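Local coordinates for NanU sialic acid binding protein (Bacteroides fragilis, PDB 4L7T) that binds sialic acid with high affinity as a SusD-family protein of the outer membrane, probably to help capture it for uptake, at residues I93-G98 against E499-D504; A111-T116 against Y126-A131; V413-R416 against F422-A425. All coordinates share one frame; numbering follows the deposited sequence.

Contact 1. Residues I93-G98 against E499-D504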
# COMPACT_ATOMS: atom_id res chain seq x y z
N ILE A 93 -7.77 13.11 -5.43
CA ILE A 93 -8.60 12.43 -4.42
C ILE A 93 -9.40 13.49 -3.64
O ILE A 93 -8.86 14.57 -3.40
CB ILE A 93 -7.66 11.73 -3.39
CG1 ILE A 93 -6.93 10.57 -4.02
CG2 ILE A 93 -8.50 11.15 -2.24
CD1 ILE A 93 -5.77 9.94 -3.06
N SER A 94 -10.64 13.20 -3.26
CA SER A 94 -11.45 14.17 -2.52
C SER A 94 -11.74 13.70 -1.12
O SER A 94 -11.61 12.50 -0.84
CB SER A 94 -12.83 14.34 -3.20
OG SER A 94 -12.66 14.81 -4.53
N ASN A 95 -12.19 14.64 -0.29
CA ASN A 95 -12.81 14.38 1.02
C ASN A 95 -11.88 13.51 1.93
O ASN A 95 -12.36 12.58 2.56
CB ASN A 95 -14.21 13.68 0.82
CG ASN A 95 -15.10 14.39 -0.26
OD1 ASN A 95 -15.80 13.74 -1.09
ND2 ASN A 95 -15.11 15.73 -0.21
N PHE A 96 -10.58 13.83 1.98
CA PHE A 96 -9.62 13.13 2.84
C PHE A 96 -9.70 11.65 2.64
O PHE A 96 -9.55 10.89 3.63
CB PHE A 96 -9.74 13.55 4.32
CG PHE A 96 -9.52 15.02 4.55
CD1 PHE A 96 -8.21 15.57 4.51
CD2 PHE A 96 -10.62 15.89 4.72
CE1 PHE A 96 -7.98 16.91 4.65
CE2 PHE A 96 -10.37 17.26 4.81
CZ PHE A 96 -9.07 17.76 4.82
N ALA A 97 -9.94 11.22 1.38
CA ALA A 97 -9.91 9.83 0.91
C ALA A 97 -11.03 9.01 1.59
O ALA A 97 -10.94 7.81 1.65
CB ALA A 97 -8.47 9.15 1.18
N GLY A 98 -12.04 9.71 2.18
CA GLY A 98 -13.15 8.97 2.79
C GLY A 98 -12.77 8.45 4.17
O GLY A 98 -13.55 7.67 4.76
N GLU A 499 -12.95 21.46 -3.39
CA GLU A 499 -13.77 22.67 -3.07
C GLU A 499 -14.87 22.40 -2.02
O GLU A 499 -15.01 23.15 -1.06
CB GLU A 499 -14.41 23.28 -4.34
CG GLU A 499 -13.41 23.92 -5.31
CD GLU A 499 -13.99 24.21 -6.70
OE1 GLU A 499 -13.39 23.76 -7.71
OE2 GLU A 499 -15.03 24.90 -6.78
N SER A 500 -15.62 21.31 -2.21
CA SER A 500 -16.78 20.99 -1.35
C SER A 500 -16.38 20.86 0.13
O SER A 500 -17.10 21.32 1.04
CB SER A 500 -17.57 19.80 -1.91
OG SER A 500 -16.93 18.53 -1.71
N VAL A 501 -15.19 20.32 0.40
CA VAL A 501 -14.66 20.27 1.79
C VAL A 501 -14.48 21.63 2.44
O VAL A 501 -14.85 21.86 3.62
CB VAL A 501 -13.28 19.50 1.83
CG1 VAL A 501 -12.60 19.59 3.21
CG2 VAL A 501 -13.47 18.06 1.34
N LEU A 502 -13.88 22.55 1.68
CA LEU A 502 -13.59 23.89 2.15
C LEU A 502 -14.88 24.76 2.35
O LEU A 502 -14.95 25.54 3.31
CB LEU A 502 -12.61 24.57 1.21
CG LEU A 502 -11.19 23.94 1.16
CD1 LEU A 502 -10.28 24.61 0.14
CD2 LEU A 502 -10.52 24.01 2.51
N THR A 503 -15.88 24.57 1.47
CA THR A 503 -17.23 25.20 1.59
C THR A 503 -17.91 24.70 2.88
O THR A 503 -18.44 25.50 3.68
CB THR A 503 -18.18 24.80 0.42
OG1 THR A 503 -17.62 25.13 -0.84
CG2 THR A 503 -19.55 25.53 0.54
N ASP A 504 -17.89 23.38 3.07
CA ASP A 504 -18.61 22.75 4.19
C ASP A 504 -17.95 22.98 5.53
O ASP A 504 -18.61 22.90 6.56
CB ASP A 504 -18.90 21.28 3.90
CG ASP A 504 -19.81 21.11 2.69
OD1 ASP A 504 -20.33 22.14 2.22
OD2 ASP A 504 -20.01 19.97 2.19
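A left-handed turn just ahead of helix 99-115 meets the short C-terminal helix 499-504 here, with Asn-95 and Phe-96 on one side and Val-501 on the other. The two methyl groups of Val-501 divide the work. Val-501 CG1, which lies anti to the backbone N (chi1 172°), meets Phe-96 CE2 obliquely, at 3.6 Å. Val-501 CG2 turns instead to Asn-95, packing 3.8 Å from Asn-95 CA. Ser-500 lies at the exposed margin of the contact, next to Asn-95. The backbones come close at this point, with 6.2 Å between the CA atoms of Asn-95 and Val-501.

From Asn-95 to Gly-98 four successive residues have positive phi. The resulting reverse-handed coil is tied by Ala-97 N to Ser-94 O at 3.1 Å and by Gly-98 N to Asn-95 O at 2.9 Å. It puts Asn-95 on the outer, exposed side and sends Phe-96 inward, where the ring packs on Leu-142 and stands edge-to-face with Trp-146 of helix 121-146. A polar tie supplements the apolar contact, since Asn-95 N is hydrogen-bonded to Asn-498 OD1 immediately before helix 499-504. Within that helix Glu-499 O takes two donors, Thr-503 N at 3.0 Å and Thr-503 OG1, the latter 3.3 Å from Glu-499 O and well above its carbonyl plane.

Contact 2. Residues A111-T116 against Y126-A131; sequences AKTKET and YYLGEA
With chi1 at -57°, Thr-113 holds its methyl CG2 anti to the backbone N and pointing at the other helix, while OG1 stays beside its own backbone. Leu-128 answers with CG anti to its carbonyl carbon (chi1 -63°), an orientation that brings this branch point up to the threonine, with CD2 as the branch that follows. The two side chains lie alongside, pointing opposite ways: Thr-113 CG2 rests 3.7 Å from Leu-128 CG, and Leu-128 CD2 comes back alongside the threonine stem, 3.9 Å from Thr-113 CB. Thr-113 CG2 also lies 4.2 Å from Tyr-127 CB, so it is flanked by two consecutive residues of the facing helix.

Beyond CB, Tyr-127 turns away from the contact, and its hydroxyl is hydrogen-bonded to Glu-33 OE2. Thr-113 OG1 likewise takes no part across the interface; it is bonded to Met-109 O, one turn back in its own helix, which leaves only hydrocarbon to face Leu-128. At the outer margin the aliphatic part of Lys-114 brushes Leu-128, with 4.2 Å between Lys-114 CG and Leu-128 CD2. The interface is thus van der Waals in character, buried at Thr-113 and Leu-128 and exposed at the lysine.

The helices run antiparallel, at 159° between their directions, with local axes 10.0 Å apart, forming an alpha-alpha hairpin consistent with the TPR-related helical build of the SusD family. Further along the pair, Ala-131 continues the packing onto Ile-106 and Ile-110 of helix 99-115, and helix 33-48 closes over one flank, its Phe-36 against Thr-113 and its Ser-37 and Asn-40 against Tyr-127.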
# COMPACT_ATOMS: atom_id res chain seq x y z
N ALA A 111 -15.58 3.65 22.29
CA ALA A 111 -16.36 4.06 23.47
C ALA A 111 -17.20 2.85 23.92
O ALA A 111 -17.28 2.59 25.11
CB ALA A 111 -17.30 5.23 23.12
N LYS A 112 -17.77 2.11 23.00
CA LYS A 112 -18.69 1.00 23.42
C LYS A 112 -17.89 -0.08 24.15
O LYS A 112 -18.33 -0.64 25.20
CB LYS A 112 -19.46 0.35 22.28
CG LYS A 112 -20.60 1.26 21.67
CD LYS A 112 -21.66 1.69 22.72
CE LYS A 112 -22.82 2.37 22.00
NZ LYS A 112 -23.94 2.76 23.00
N THR A 113 -16.69 -0.37 23.62
CA THR A 113 -15.83 -1.37 24.29
C THR A 113 -15.31 -0.91 25.60
O THR A 113 -15.20 -1.74 26.54
CB THR A 113 -14.67 -1.69 23.29
OG1 THR A 113 -15.25 -2.14 22.08
CG2 THR A 113 -13.77 -2.84 23.83
N LYS A 114 -14.92 0.34 25.74
CA LYS A 114 -14.51 0.81 27.06
C LYS A 114 -15.64 0.75 28.13
O LYS A 114 -15.35 0.57 29.32
CB LYS A 114 -13.90 2.22 27.03
CG LYS A 114 -12.56 2.28 26.28
CD LYS A 114 -12.09 3.72 26.24
CE LYS A 114 -10.63 3.85 25.84
NZ LYS A 114 -9.61 2.97 26.59
N GLU A 115 -16.89 0.85 27.68
CA GLU A 115 -18.07 0.95 28.57
C GLU A 115 -18.75 -0.38 28.89
O GLU A 115 -19.66 -0.43 29.72
CB GLU A 115 -19.19 1.80 27.88
CG GLU A 115 -18.80 3.27 27.75
CD GLU A 115 -19.62 4.10 26.68
OE1 GLU A 115 -20.55 3.54 26.01
OE2 GLU A 115 -19.27 5.30 26.49
N THR A 116 -18.39 -1.44 28.20
CA THR A 116 -19.21 -2.63 28.23
C THR A 116 -19.10 -3.37 29.56
O THR A 116 -18.15 -3.20 30.31
CB THR A 116 -18.79 -3.59 27.13
OG1 THR A 116 -19.75 -4.64 26.97
CG2 THR A 116 -17.40 -4.20 27.39
N TYR A 126 -8.44 -7.01 23.18
CA TYR A 126 -8.04 -7.31 21.83
C TYR A 126 -8.80 -6.37 20.87
O TYR A 126 -8.20 -5.87 19.89
CB TYR A 126 -8.31 -8.75 21.49
CG TYR A 126 -7.50 -9.20 20.34
CD1 TYR A 126 -6.27 -9.79 20.56
CD2 TYR A 126 -7.95 -9.01 19.03
CE1 TYR A 126 -5.51 -10.21 19.47
CE2 TYR A 126 -7.20 -9.40 17.93
CZ TYR A 126 -5.97 -10.02 18.16
OH TYR A 126 -5.25 -10.41 17.07
N TYR A 127 -10.10 -6.13 21.19
CA TYR A 127 -10.83 -5.22 20.28
C TYR A 127 -10.22 -3.84 20.33
O TYR A 127 -10.18 -3.16 19.28
CB TYR A 127 -12.32 -5.18 20.66
CG TYR A 127 -13.10 -6.40 20.20
CD1 TYR A 127 -12.99 -6.94 18.93
CD2 TYR A 127 -14.03 -7.00 21.08
CE1 TYR A 127 -13.73 -8.00 18.51
CE2 TYR A 127 -14.77 -8.06 20.70
CZ TYR A 127 -14.66 -8.60 19.43
OH TYR A 127 -15.38 -9.73 19.03
N LEU A 128 -9.83 -3.36 21.51
CA LEU A 128 -9.19 -2.06 21.64
C LEU A 128 -7.84 -2.04 20.92
O LEU A 128 -7.47 -1.07 20.25
CB LEU A 128 -8.96 -1.62 23.10
CG LEU A 128 -10.31 -1.46 23.84
CD1 LEU A 128 -10.00 -1.22 25.25
CD2 LEU A 128 -11.11 -0.21 23.21
N GLY A 129 -7.09 -3.12 21.01
CA GLY A 129 -5.87 -3.22 20.15
C GLY A 129 -6.17 -3.02 18.69
O GLY A 129 -5.43 -2.25 18.02
N GLU A 130 -7.21 -3.66 18.16
CA GLU A 130 -7.52 -3.54 16.74
C GLU A 130 -8.00 -2.12 16.41
O GLU A 130 -7.59 -1.52 15.39
CB GLU A 130 -8.58 -4.51 16.26
CG GLU A 130 -8.10 -5.99 16.45
CD GLU A 130 -9.00 -6.97 15.86
OE1 GLU A 130 -10.09 -7.07 16.47
OE2 GLU A 130 -8.68 -7.73 14.92
N ALA A 131 -8.87 -1.56 17.27
CA ALA A 131 -9.49 -0.30 16.92
C ALA A 131 -8.51 0.85 17.05
O ALA A 131 -8.48 1.72 16.17
CB ALA A 131 -10.74 -0.04 17.91

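Contact 3. Residues V413-R416 against F422-A425; sequences VRER and FFEA
Phe-423 extends toward helix 407-418 and lays one ring face on the backbone between Arg-414 and Glu-415. Its CG lies anti to the backbone N (chi1 -171°), which carries the ring toward that helix. Phe-423 CB stands 4.2 Å from Glu-415 CA, and Phe-423 CG is nearer to that same atom at 3.8 Å. The ring then straddles two residues. On one side Phe-423 CD2 comes down on Glu-415 CB at 3.5 Å, with Phe-423 CE2 following at 3.8 Å. On the other, Phe-423 CD1 is 4.2 Å from Arg-414 O, Phe-423 CE1 meets Arg-414 CB at 3.7 Å, and the tip atom CZ ends 3.8 Å from that CB as well.

Helices 407-418 and 420-425 follow each other with a single residue between them, so this ring fills the inside of a tight helical bend in the SusD-family part of the chain. A CH-pi contact underlies the fit: Glu-415 CA lies 3.9 Å from the centroid of the Phe-423 ring, 23° off its normal, while Arg-414 C lies over the ring centre on the same face.

The glutamate chain runs across the phenylalanine at about a right angle, its carboxylate plane turned 71° from the ring. Of the Arg-414 side chain, CB does the touching. The extended chain beyond leads away to salt bridges, NE with Glu-459 OE1 and NH1 with Asp-449 OD2, the former joining helix 407-418 to helix 452-463. Phe-423 also touches Ala-431, in the loop after helix 427-430.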
# COMPACT_ATOMS: atom_id res chain seq x y z
N VAL A 413 15.60 -11.00 1.56
CA VAL A 413 14.59 -10.67 0.54
C VAL A 413 15.10 -10.97 -0.90
O VAL A 413 14.39 -11.57 -1.68
CB VAL A 413 14.14 -9.20 0.69
CG1 VAL A 413 13.18 -8.80 -0.43
CG2 VAL A 413 13.38 -9.02 2.03
N ARG A 414 16.33 -10.61 -1.22
CA ARG A 414 16.91 -10.98 -2.55
C ARG A 414 16.99 -12.48 -2.80
O ARG A 414 16.71 -12.96 -3.89
CB ARG A 414 18.31 -10.40 -2.68
CG ARG A 414 18.23 -8.93 -2.84
CD ARG A 414 19.62 -8.28 -3.06
NE ARG A 414 19.45 -6.80 -3.13
CZ ARG A 414 20.44 -5.93 -3.38
NH1 ARG A 414 21.72 -6.39 -3.58
NH2 ARG A 414 20.25 -4.58 -3.39
N GLU A 415 17.37 -13.26 -1.78
CA GLU A 415 17.47 -14.69 -1.96
C GLU A 415 16.11 -15.28 -2.41
O GLU A 415 16.04 -16.14 -3.28
CB GLU A 415 17.97 -15.34 -0.65
CG GLU A 415 17.88 -16.89 -0.73
CD GLU A 415 18.18 -17.57 0.60
OE1 GLU A 415 17.37 -17.46 1.56
OE2 GLU A 415 19.21 -18.27 0.71
N ARG A 416 15.01 -14.81 -1.82
CA ARG A 416 13.64 -15.25 -2.21
C ARG A 416 13.38 -14.88 -3.69
O ARG A 416 12.80 -15.67 -4.44
CB ARG A 416 12.52 -14.73 -1.22
CG ARG A 416 11.17 -15.39 -1.50
CD ARG A 416 10.32 -14.67 -2.60
NE ARG A 416 9.91 -13.35 -2.11
CZ ARG A 416 8.94 -13.16 -1.24
NH1 ARG A 416 8.21 -14.18 -0.77
NH2 ARG A 416 8.65 -11.91 -0.85
N PHE A 422 20.19 -20.21 -7.36
CA PHE A 422 20.64 -19.17 -8.29
C PHE A 422 21.31 -18.00 -7.55
O PHE A 422 22.34 -17.45 -7.95
CB PHE A 422 19.46 -18.76 -9.18
CG PHE A 422 19.84 -17.77 -10.27
CD1 PHE A 422 20.22 -18.23 -11.56
CD2 PHE A 422 19.83 -16.39 -10.02
CE1 PHE A 422 20.59 -17.31 -12.56
CE2 PHE A 422 20.18 -15.46 -11.01
CZ PHE A 422 20.57 -15.91 -12.29
N PHE A 423 20.71 -17.57 -6.44
CA PHE A 423 21.32 -16.48 -5.69
C PHE A 423 22.71 -16.82 -5.15
O PHE A 423 23.62 -15.95 -5.11
CB PHE A 423 20.41 -16.10 -4.54
CG PHE A 423 20.80 -14.86 -3.78
CD1 PHE A 423 20.83 -13.60 -4.39
CD2 PHE A 423 21.02 -14.93 -2.37
CE1 PHE A 423 21.14 -12.49 -3.69
CE2 PHE A 423 21.34 -13.78 -1.64
CZ PHE A 423 21.38 -12.54 -2.31
N GLU A 424 22.82 -18.03 -4.61
CA GLU A 424 24.10 -18.47 -4.06
C GLU A 424 25.18 -18.52 -5.17
O GLU A 424 26.29 -18.01 -4.99
CB GLU A 424 23.92 -19.82 -3.35
CG GLU A 424 25.25 -20.54 -3.04
CD GLU A 424 26.13 -19.80 -2.09
OE1 GLU A 424 25.58 -19.07 -1.23
OE2 GLU A 424 27.39 -19.98 -2.21
N ALA A 425 24.82 -19.02 -6.34
CA ALA A 425 25.81 -19.11 -7.43
C ALA A 425 26.23 -17.70 -7.86
O ALA A 425 27.41 -17.42 -8.23
CB ALA A 425 25.19 -19.89 -8.59

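Followed from the N terminus, the chain first passes 93-98, the opening side of contact 1, which closes only at 499-504, 401 residues later. Contacts 2 and 3 both nest inside that long loop and lie in series. Contact 2, opening at 111-116, closes a short hairpin between helices 99-115 and 121-146. Contact 3 closes a still tighter turn between helices 407-418 and 420-425. Contact 1 therefore brings the C-terminal end of the chain back to the N-terminal helices, with its centre about 29 Å from that of contact 2. Contact 3 is across the molecule, its centre about 47 Å from that of contact 1 on the opposite side of the chain's centre.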